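Local structure of R-imine reductase (Streptomyces kanamyceticus, 3ZGY) at residues 273-276 with 277-281. The protein catalyses the R-selective, NADPH-dependent reduction of an imine substrate. Sequence-based numbering, arbitrary orientation.
Sequences AELP and RFIKA
The first turns of helix 274-291, in the C-terminal helical domain, begin at Ala273 in the N-cap position, and from there the carbonyl oxygens of Ala273, Glu274, Leu275 and Pro276 accept the backbone N-H groups of Arg277, Phe278, Ile279 and Lys280. The Phe278 N to Glu274 O bond is 2.8 Å long; Lys280 N reaches Pro276 O at 3.1 Å. Pro276, which has no N-H to give, sits in the first turn, where helix amides lack a carbonyl one turn back. The Arg277 side chain runs back toward the start of the helix, because CG stands anti to its own carbonyl carbon (chi1 -80°) and the chain stays extended as far as NE. The methyl of Ala273 thus lies over one face of the Arg277 guanidinium, toward its rim, Ala273 CB to Arg277 NH2 3.8 Å, while NH2 pairs with Glu267 of helix 252-269. Glu274 turns its carboxylate nearly coplanar with that guanidinium, yet Glu274 OE2 and Arg277 NH1 stay 5.3 Å apart; Glu274 OE1 instead makes a salt bridge to Arg285 of the second subunit. On another side Leu275 CD1 meets Ile279 CD1 at 4.1 Å, one turn apart, and Ile279 also packs on Met259 and on Trp195 of the second subunit. An alanine at Ile279 keeps nothing beyond CB and would probably leave a gap beside Leu275, Met259 and Trp195 of the second subunit. This is regular i to i+4 alpha-helix geometry at the N-terminus of a helix packed between its own domain and the dimer partner.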
loop_
_atom_site.group_PDB
_atom_site.type_symbol
_atom_site.label_atom_id
_atom_site.label_comp_id
_atom_site.label_asym_id
_atom_site.label_seq_id
_atom_site.Cartn_x
_atom_site.Cartn_y
_atom_site.Cartn_z
ATOM N N ALA D 273 13.905 4.379 11.952
ATOM C CA ALA D 273 14.131 5.103 10.707
ATOM C C ALA D 273 14.630 4.219 9.547
ATOM O O ALA D 273 14.952 4.747 8.480
ATOM C CB ALA D 273 15.103 6.238 10.927
ATOM N N GLU D 274 14.595 2.897 9.689
ATOM C CA GLU D 274 15.031 2.055 8.583
ATOM C C GLU D 274 14.203 2.210 7.300
ATOM O O GLU D 274 14.750 2.477 6.212
ATOM C CB GLU D 274 15.102 0.631 9.024
ATOM C CG GLU D 274 16.295 0.406 9.944
ATOM C CD GLU D 274 16.056 -0.715 10.924
ATOM O OE1 GLU D 274 15.649 -1.811 10.494
ATOM O OE2 GLU D 274 16.275 -0.508 12.133
ATOM N N LEU D 275 12.890 2.202 7.429
ATOM C CA LEU D 275 12.058 2.375 6.258
ATOM C C LEU D 275 12.328 3.695 5.511
ATOM O O LEU D 275 12.567 3.669 4.306
ATOM C CB LEU D 275 10.583 2.177 6.598
ATOM C CG LEU D 275 9.611 2.516 5.490
ATOM C CD1 LEU D 275 9.892 1.725 4.224
ATOM C CD2 LEU D 275 8.219 2.230 6.016
ATOM N N PRO D 276 12.307 4.845 6.206
ATOM C CA PRO D 276 12.634 6.112 5.497
ATOM C C PRO D 276 14.035 6.138 4.883
ATOM O O PRO D 276 14.214 6.721 3.813
ATOM C CB PRO D 276 12.549 7.155 6.586
ATOM C CG PRO D 276 11.599 6.580 7.574
ATOM C CD PRO D 276 11.806 5.098 7.566
ATOM N N ARG D 277 15.002 5.482 5.519
ATOM C CA ARG D 277 16.344 5.366 4.925
ATOM C C ARG D 277 16.333 4.523 3.651
ATOM O O ARG D 277 16.895 4.925 2.613
ATOM C CB ARG D 277 17.323 4.744 5.897
ATOM C CG ARG D 277 17.821 5.756 6.906
ATOM C CD ARG D 277 18.972 5.238 7.739
ATOM N NE ARG D 277 19.005 5.839 9.064
ATOM C CZ ARG D 277 18.757 5.198 10.211
ATOM N NH1 ARG D 277 18.429 3.912 10.241
ATOM N NH2 ARG D 277 18.833 5.875 11.362
ATOM N N PHE D 278 15.688 3.359 3.729
ATOM C CA PHE D 278 15.486 2.548 2.532
ATOM C C PHE D 278 14.877 3.333 1.364
ATOM O O PHE D 278 15.384 3.316 0.245
ATOM C CB PHE D 278 14.597 1.391 2.852
ATOM C CG PHE D 278 14.339 0.540 1.692
ATOM C CD1 PHE D 278 15.265 -0.384 1.296
ATOM C CD2 PHE D 278 13.182 0.684 0.964
ATOM C CE1 PHE D 278 15.034 -1.200 0.205
ATOM C CE2 PHE D 278 12.957 -0.100 -0.130
ATOM C CZ PHE D 278 13.881 -1.049 -0.515
ATOM N N ILE D 279 13.796 4.042 1.637
ATOM C CA ILE D 279 13.191 4.875 0.634
ATOM C C ILE D 279 14.211 5.845 0.005
ATOM O O ILE D 279 14.263 5.980 -1.193
ATOM C CB ILE D 279 12.011 5.636 1.268
ATOM C CG1 ILE D 279 10.914 4.669 1.603
ATOM C CG2 ILE D 279 11.438 6.717 0.354
ATOM C CD1 ILE D 279 9.771 5.309 2.331
ATOM N N LYS D 280 15.017 6.520 0.830
ATOM C CA LYS D 280 15.997 7.520 0.358
ATOM C C LYS D 280 17.127 6.821 -0.387
ATOM O O LYS D 280 17.549 7.292 -1.444
ATOM C CB LYS D 280 16.573 8.289 1.556
ATOM C CG LYS D 280 17.598 9.354 1.248
ATOM C CD LYS D 280 16.974 10.541 0.519
ATOM C CE LYS D 280 17.945 11.695 0.263
ATOM N NZ LYS D 280 19.382 11.308 0.089
ATOM N N ALA D 281 17.574 5.674 0.126
ATOM C CA ALA D 281 18.557 4.907 -0.598
ATOM C C ALA D 281 18.140 4.694 -2.069
ATOM O O ALA D 281 18.931 5.016 -2.974
ATOM C CB ALA D 281 18.839 3.583 0.082
#